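Local structure of hemin degrading factor (Pseudomonas aeruginosa, 4MF9) at residues Leu173-Ala176 and Glu177-Ala180; Ala193-Asp196 and Ala197-Asp200; Gly225-Arg228 and Thr229-Leu232. The protein binds heme and probably takes part in its trafficking and degradation. One frame throughout, in Å; residues are numbered along the deposited sequence.

Contact 1 of 3, residues Leu173-Ala176 and Glu177-Ala180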
loop_
_atom_site.group_PDB
_atom_site.type_symbol
_atom_site.label_atom_id
_atom_site.label_comp_id
_atom_site.label_asym_id
_atom_site.label_seq_id
_atom_site.Cartn_x
_atom_site.Cartn_y
_atom_site.Cartn_z
ATOM N N LEU A 173 0.022 -1.949 25.189
ATOM C CA LEU A 173 1.034 -2.217 24.168
ATOM C C LEU A 173 2.297 -1.377 24.326
ATOM O O LEU A 173 3.255 -1.554 23.581
ATOM C CB LEU A 173 0.449 -1.971 22.769
ATOM C CG LEU A 173 -0.243 -3.137 22.068
ATOM C CD1 LEU A 173 0.702 -4.340 21.910
ATOM C CD2 LEU A 173 -1.498 -3.548 22.794
ATOM N N ARG A 174 2.320 -0.460 25.275
ATOM C CA ARG A 174 3.438 0.429 25.443
ATOM C C ARG A 174 4.750 -0.312 25.701
ATOM O O ARG A 174 4.817 -1.167 26.513
ATOM C CB ARG A 174 3.115 1.432 26.543
ATOM C CG ARG A 174 4.246 1.917 27.413
ATOM C CD ARG A 174 3.651 2.631 28.597
ATOM N NE ARG A 174 3.639 4.004 28.236
ATOM C CZ ARG A 174 2.568 4.754 28.155
ATOM N NH1 ARG A 174 1.381 4.296 28.476
ATOM N NH2 ARG A 174 2.741 5.985 27.797
ATOM N N ALA A 175 5.778 0.063 24.971
ATOM C CA ALA A 175 7.078 -0.588 25.086
ATOM C C ALA A 175 7.750 -0.165 26.390
ATOM O O ALA A 175 7.529 0.949 26.876
ATOM C CB ALA A 175 7.948 -0.223 23.910
ATOM N N ALA A 176 8.580 -1.044 26.943
ATOM C CA ALA A 176 9.276 -0.753 28.201
ATOM C C ALA A 176 10.340 0.325 28.004
ATOM O O ALA A 176 10.453 1.265 28.796
ATOM C CB ALA A 176 9.887 -2.019 28.771
ATOM N N GLU A 177 11.130 0.200 26.964
ATOM C CA GLU A 177 12.079 1.221 26.642
ATOM C C GLU A 177 11.531 2.174 25.632
ATOM O O GLU A 177 11.602 1.972 24.488
ATOM C CB GLU A 177 13.440 0.649 26.199
ATOM C CG GLU A 177 13.421 -0.379 25.108
ATOM C CD GLU A 177 12.714 -1.682 25.437
ATOM O OE1 GLU A 177 11.485 -1.729 25.343
ATOM O OE2 GLU A 177 13.416 -2.677 25.749
ATOM N N GLN A 178 11.025 3.262 26.138
ATOM C CA GLN A 178 10.298 4.228 25.339
ATOM C C GLN A 178 11.148 4.846 24.239
ATOM O O GLN A 178 10.720 4.877 23.082
ATOM C CB GLN A 178 9.609 5.262 26.224
ATOM C CG GLN A 178 8.239 4.777 26.657
ATOM C CD GLN A 178 7.390 4.424 25.449
ATOM O OE1 GLN A 178 7.194 5.253 24.565
ATOM N NE2 GLN A 178 6.905 3.191 25.395
ATOM N N ASP A 179 12.230 5.479 24.569
ATOM C CA ASP A 179 13.284 5.657 23.638
ATOM C C ASP A 179 12.996 6.683 22.572
ATOM O O ASP A 179 11.862 7.057 22.396
ATOM C CB ASP A 179 13.584 4.342 22.969
ATOM C CG ASP A 179 14.996 4.057 22.926
ATOM O OD1 ASP A 179 15.445 3.387 21.977
ATOM O OD2 ASP A 179 15.681 4.461 23.867
ATOM N N ALA A 180 13.988 7.190 21.906
ATOM C CA ALA A 180 13.679 8.051 20.796
ATOM C C ALA A 180 14.679 7.919 19.641
ATOM O O ALA A 180 14.767 8.791 18.847
ATOM C CB ALA A 180 13.549 9.462 21.268
#

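Contact 2 of 3, residues Ala193-Asp196 and Ala197-Asp200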
loop_
_atom_site.group_PDB
_atom_site.type_symbol
_atom_site.label_atom_id
_atom_site.label_comp_id
_atom_site.label_asym_id
_atom_site.label_seq_id
_atom_site.Cartn_x
_atom_site.Cartn_y
_atom_site.Cartn_z
ATOM N N ALA A 193 19.399 -8.047 -11.622
ATOM C CA ALA A 193 18.487 -8.587 -12.606
ATOM C C ALA A 193 19.245 -9.303 -13.693
ATOM O O ALA A 193 20.316 -8.925 -14.035
ATOM C CB ALA A 193 17.706 -7.471 -13.245
ATOM N N LEU A 194 18.649 -10.348 -14.218
ATOM C CA LEU A 194 19.095 -10.941 -15.429
ATOM C C LEU A 194 18.691 -10.041 -16.562
ATOM O O LEU A 194 17.763 -9.326 -16.445
ATOM C CB LEU A 194 18.460 -12.298 -15.574
ATOM C CG LEU A 194 18.694 -13.172 -14.373
ATOM C CD1 LEU A 194 18.323 -14.568 -14.751
ATOM C CD2 LEU A 194 20.146 -13.156 -13.962
ATOM N N VAL A 195 19.417 -10.059 -17.653
ATOM C CA VAL A 195 18.971 -9.449 -18.873
ATOM C C VAL A 195 17.871 -10.307 -19.499
ATOM O O VAL A 195 17.763 -11.442 -19.183
ATOM C CB VAL A 195 20.101 -9.184 -19.828
ATOM C CG1 VAL A 195 20.985 -8.059 -19.313
ATOM C CG2 VAL A 195 20.890 -10.438 -20.063
ATOM N N ASP A 196 17.091 -9.750 -20.395
ATOM C CA ASP A 196 15.925 -10.438 -20.893
ATOM C C ASP A 196 16.385 -11.718 -21.564
ATOM O O ASP A 196 15.794 -12.713 -21.410
ATOM C CB ASP A 196 15.130 -9.540 -21.816
ATOM C CG ASP A 196 14.316 -8.468 -21.081
ATOM O OD1 ASP A 196 14.404 -8.285 -19.861
ATOM O OD2 ASP A 196 13.559 -7.818 -21.768
ATOM N N ALA A 197 17.495 -11.665 -22.263
ATOM C CA ALA A 197 18.034 -12.791 -23.029
ATOM C C ALA A 197 18.494 -13.957 -22.156
ATOM O O ALA A 197 18.777 -15.043 -22.666
ATOM C CB ALA A 197 19.166 -12.320 -23.923
ATOM N N GLN A 198 18.576 -13.733 -20.846
ATOM C CA GLN A 198 18.981 -14.791 -19.917
ATOM C C GLN A 198 17.792 -15.523 -19.307
ATOM O O GLN A 198 17.962 -16.555 -18.658
ATOM C CB GLN A 198 19.863 -14.229 -18.799
ATOM C CG GLN A 198 21.316 -14.022 -19.197
ATOM C CD GLN A 198 22.134 -13.368 -18.098
ATOM O OE1 GLN A 198 21.698 -12.392 -17.475
ATOM N NE2 GLN A 198 23.327 -13.902 -17.853
ATOM N N ILE A 199 16.601 -14.993 -19.493
ATOM C CA ILE A 199 15.410 -15.639 -19.037
ATOM C C ILE A 199 14.972 -16.752 -19.986
ATOM O O ILE A 199 14.993 -16.571 -21.155
ATOM C CB ILE A 199 14.260 -14.627 -18.880
ATOM C CG1 ILE A 199 14.702 -13.423 -18.086
ATOM C CG2 ILE A 199 13.051 -15.284 -18.254
ATOM C CD1 ILE A 199 15.358 -13.760 -16.793
ATOM N N ASP A 200 14.573 -17.898 -19.440
ATOM C CA ASP A 200 13.951 -18.954 -20.243
ATOM C C ASP A 200 12.512 -18.550 -20.567
ATOM O O ASP A 200 11.587 -18.862 -19.811
ATOM C CB ASP A 200 13.977 -20.283 -19.477
ATOM C CG ASP A 200 13.619 -21.476 -20.344
ATOM O OD1 ASP A 200 13.134 -21.283 -21.486
ATOM O OD2 ASP A 200 13.822 -22.613 -19.870
#

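Contact 3 of 3, residues Gly225-Arg228 and Thr229-Leu232. With HEM (protoporphyrin IX containing Fe), chain C.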
loop_
_atom_site.group_PDB
_atom_site.type_symbol
_atom_site.label_atom_id
_atom_site.label_comp_id
_atom_site.label_asym_id
_atom_site.label_seq_id
_atom_site.Cartn_x
_atom_site.Cartn_y
_atom_site.Cartn_z
ATOM N N GLY A 225 13.372 -16.483 -12.316
ATOM C CA GLY A 225 14.267 -15.401 -12.006
ATOM C C GLY A 225 13.980 -14.090 -12.698
ATOM O O GLY A 225 14.839 -13.337 -12.894
ATOM N N ALA A 226 12.736 -13.864 -13.056
ATOM C CA ALA A 226 12.395 -12.667 -13.821
ATOM C C ALA A 226 11.787 -11.577 -12.953
ATOM O O ALA A 226 11.020 -11.867 -12.034
ATOM C CB ALA A 226 11.459 -13.018 -14.968
ATOM N N GLN A 227 12.122 -10.331 -13.256
ATOM C CA GLN A 227 11.416 -9.164 -12.693
ATOM C C GLN A 227 9.999 -9.094 -13.266
ATOM O O GLN A 227 9.758 -9.602 -14.310
ATOM C CB GLN A 227 12.108 -7.838 -12.981
ATOM C CG GLN A 227 13.583 -7.837 -12.796
ATOM C CD GLN A 227 13.951 -8.265 -11.419
ATOM O OE1 GLN A 227 14.545 -9.297 -11.208
ATOM N NE2 GLN A 227 13.535 -7.508 -10.477
ATOM N N ARG A 228 9.095 -8.478 -12.543
ATOM C CA ARG A 228 7.737 -8.491 -12.971
ATOM C C ARG A 228 7.533 -7.827 -14.363
ATOM O O ARG A 228 6.892 -8.359 -15.195
ATOM C CB ARG A 228 6.831 -7.816 -11.969
ATOM C CG ARG A 228 5.383 -8.008 -12.341
ATOM C CD ARG A 228 4.263 -7.421 -11.501
ATOM N NE ARG A 228 3.920 -8.330 -10.468
ATOM C CZ ARG A 228 2.757 -8.908 -10.222
ATOM N NH1 ARG A 228 1.670 -8.685 -10.879
ATOM N NH2 ARG A 228 2.721 -9.727 -9.251
ATOM N N THR A 229 8.112 -6.672 -14.566
ATOM C CA THR A 229 7.987 -5.976 -15.852
ATOM C C THR A 229 8.658 -6.786 -16.948
ATOM O O THR A 229 8.192 -6.842 -18.084
ATOM C CB THR A 229 8.607 -4.574 -15.790
ATOM O OG1 THR A 229 9.993 -4.662 -15.415
ATOM C CG2 THR A 229 7.875 -3.745 -14.764
ATOM N N GLN A 230 9.760 -7.418 -16.601
ATOM C CA GLN A 230 10.493 -8.278 -17.496
ATOM C C GLN A 230 9.649 -9.453 -17.970
ATOM O O GLN A 230 9.659 -9.735 -19.115
ATOM C CB GLN A 230 11.721 -8.799 -16.786
ATOM C CG GLN A 230 12.674 -9.639 -17.561
ATOM C CD GLN A 230 13.946 -9.883 -16.791
ATOM O OE1 GLN A 230 13.914 -10.283 -15.663
ATOM N NE2 GLN A 230 15.045 -9.647 -17.424
ATOM N N ALA A 231 8.925 -10.095 -17.072
ATOM C CA ALA A 231 8.065 -11.205 -17.477
ATOM C C ALA A 231 6.915 -10.736 -18.372
ATOM O O ALA A 231 6.527 -11.440 -19.294
ATOM C CB ALA A 231 7.526 -11.919 -16.265
ATOM N N LEU A 232 6.349 -9.567 -18.074
ATOM C CA LEU A 232 5.266 -9.011 -18.888
ATOM C C LEU A 232 5.752 -8.796 -20.317
ATOM O O LEU A 232 5.073 -9.145 -21.285
ATOM C CB LEU A 232 4.766 -7.688 -18.301
ATOM C CG LEU A 232 4.248 -7.739 -16.869
ATOM C CD1 LEU A 232 3.667 -6.396 -16.433
ATOM C CD2 LEU A 232 3.230 -8.849 -16.717
HETATM C CHA HEM C . -5.511 -10.854 -5.710
HETATM C CHB HEM C . -9.157 -12.108 -2.961
HETATM C CHC HEM C . -6.047 -13.652 0.366
HETATM C CHD HEM C . -2.573 -11.303 -1.943
HETATM C C1A HEM C . -6.773 -11.145 -5.277
HETATM C C2A HEM C . -7.963 -11.031 -6.050
HETATM C C3A HEM C . -8.961 -11.402 -5.285
HETATM C C4A HEM C . -8.415 -11.694 -4.036
HETATM C CMA HEM C . -10.408 -11.421 -5.690
HETATM C CAA HEM C . -8.108 -10.622 -7.473
HETATM C CBA HEM C . -8.957 -11.544 -8.386
HETATM C CGA HEM C . -8.162 -12.774 -8.632
HETATM O O1A HEM C . -8.670 -13.889 -8.551
HETATM O O2A HEM C . -7.001 -12.630 -8.905
HETATM C C1B HEM C . -8.554 -12.651 -1.834
HETATM C C2B HEM C . -9.363 -13.211 -0.835
HETATM C C3B HEM C . -8.541 -13.670 0.119
HETATM C C4B HEM C . -7.170 -13.352 -0.340
HETATM C CMB HEM C . -10.859 -13.313 -0.865
HETATM C CAB HEM C . -9.041 -14.360 1.346
HETATM C CBB HEM C . -8.457 -14.362 2.505
HETATM C C1C HEM C . -4.829 -13.179 0.049
HETATM C C2C HEM C . -3.670 -13.441 0.750
HETATM C C3C HEM C . -2.666 -12.783 0.107
HETATM C C4C HEM C . -3.215 -12.094 -1.011
HETATM C CMC HEM C . -3.546 -14.305 1.968
HETATM C CAC HEM C . -1.281 -12.779 0.513
HETATM C CBC HEM C . -0.499 -11.930 -0.085
HETATM C C1D HEM C . -3.085 -10.993 -3.210
HETATM C C2D HEM C . -2.300 -10.367 -4.317
HETATM C C3D HEM C . -3.134 -10.270 -5.349
HETATM C C4D HEM C . -4.412 -10.816 -4.880
HETATM C CMD HEM C . -0.855 -9.919 -4.349
HETATM C CAD HEM C . -2.810 -9.694 -6.702
HETATM C CBD HEM C . -2.611 -10.842 -7.692
HETATM C CGD HEM C . -1.951 -10.579 -9.011
HETATM O O1D HEM C . -2.549 -10.990 -9.983
HETATM O O2D HEM C . -0.866 -10.033 -9.145
HETATM N NA HEM C . -7.074 -11.547 -4.030
HETATM N NB HEM C . -7.253 -12.751 -1.525
HETATM N NC HEM C . -4.519 -12.391 -0.981
HETATM N ND HEM C . -4.327 -11.223 -3.609
HETATM FE FE HEM C . -5.682 -11.989 -2.631
HETATM O O HOH W 1 15.807 -10.471 -13.723
#

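Contact 1 of 3, residues Leu173-Ala176 and Glu177-Ala180
The amide of Gln-178 folds back over the backbone of Ala-175, and its NE2 donates to Ala-175 O over 2.8 Å with an N-H...O angle of 156°. The donor stands tilted from the carbonyl plane of Ala-175, while that oxygen lies close to the plane of the glutamine amide. A bend at chi2 brings the group round, so the end of the side chain returns to a residue three positions earlier. On the way NE2 passes Ala-175 CB at 3.9 Å and Arg-174 CG at 3.6 Å. Arg-174 crosses Gln-178 at about a right angle, its aliphatic part doing the touching; the guanidinium is turned 65° from the amide plane, and its NH1 makes a long, weak ion pair with Glu-171. Glu-177 goes another way. Its CG sits between the backbone N and the carbonyl carbon (chi1 52°), and a second bend lays the carboxylate back against the preceding alanines, with OE1 3.8 Å from Ala-176 CB and 4.1 Å from Ala-175 CB. The turn buries Glu-177 N, which has no partner in the model. The other end of the Gln-178 amide is also held: OE1 accepts from Arg-61 N, so one bond given and one accepted fix which way the amide is flipped. Backbone hydrogen bonds of Leu-173 with Arg-63 and of Ala-175 with Arg-61 lay the chain alongside strand 59-62. Gln-178 thus extends with its side chain the backbone pairing of a loop that leaves helix 166-173 and follows the edge strand of an antiparallel sheet.

Contact 2 of 3, residues Ala193-Asp196 and Ala197-Asp200
Leu-194 and Ile-199 meet obliquely, the CD1 methyl of the isoleucine resting 3.6 Å from Leu-194 CB and 3.7 Å from Leu-194 CD1. Gln-198 crosses the leucine at about a right angle and reaches past it, putting OE1 3.8 Å from Leu-194 CB. Its CG lies anti to the carbonyl carbon (chi1 -80°) and the chain is extended beyond it, which carries the amide back along the preceding residues to the N-H of Val-195. Val-195 N donates to Gln-198 OE1 over 3.3 Å, in the carbonyl plane and on a lone pair, with an N-H...O angle of 153°. The same oxygen touches Val-195 CG2 at 3.3 Å, and the aliphatic part of the glutamine passes over that methyl, with CG and CD both near it. Val-195 is gripped a second time through its carbonyl, where Gln-198 N donates to Val-195 O over 2.9 Å. Ile-199 N repeats the step on Asp-196 O at 3.1 Å; in both bonds the donor stands well above the carbonyl plane. These successive i to i+3 bonds wind the short 3-10 turn that comes before helix 201-210, with Asp-200 at the N-cap of that helix. Asp-196 OD1 forms a salt bridge with Arg-233 and also accepts from Gln-230 NE2, while Ile-199 packs on Leu-234 of helix 228-235. Both the N-H and the C=O of Val-195 are therefore satisfied by one residue, Gln-198, so the turn is closed by its own bonds, while Asp-196, Leu-194 O and Ile-199 attach it to helix 228-235.

Contact 3 of 3, residues Gly225-Arg228 and Thr229-Leu232
Gln-227 O accepts from Ala-231 N at 2.9 Å and Arg-228 O from Leu-232 N at 3.2 Å, winding the first turn of helix 228-235 directly after a Schellman motif at Gly-225 has ended helix 217-224. Gln-227 is the N-cap, and Gln-230 OE1 accepts from Gln-227 N at 3.0 Å: one half of a capping box, the bond from the N-cap N-H to the N3 side chain. The extended Gln-230 chain swings its CG anti to the backbone N (chi1 -176°), bringing the amide back beside Ala-226, whose CA lies 3.4 Å from OE1. Asp-196 OD1 and Leu-194 O take its NE2, fixing the flip of the amide. A water lies within hydrogen-bonding reach of both Gln-230 OE1, at 2.7 Å, and Gln-227 OE1, and may bridge two amides whose planes stand 63° apart. Leu-232 lays CG against Arg-228 O and packs on Trp-309 and Phe-326. Arg-228, a residue of the heme-binding site, leaves the helix start toward the heme, its strongest partner being Glu-324 through a salt bridge. The propionate oxygen O2D lies at the guanidinium edge, near its plane, and takes a weak hydrogen bond of 3.4 Å from Arg-228 NH1.

Overall arrangement
From the N terminus the three contacts follow in series, none nesting within or crossing another. Contact 1 closes a turn just after helix 166-173 and holds the outgoing loop to strand 59-62, its centre about 47 Å from that of contact 2 and about 42 Å from that of contact 3. The same connection then travels to the C-terminal half, which supplies most of the heme pocket, where contact 2 forms its turn before helix 201-210. Contact 3 comes after helix 217-224 and starts helix 228-235. Contacts 2 and 3 touch, their centres about 9 Å apart, joined through Gln-230, so the end of the long linker is fastened to the helix start that carries Arg-228 toward the heme.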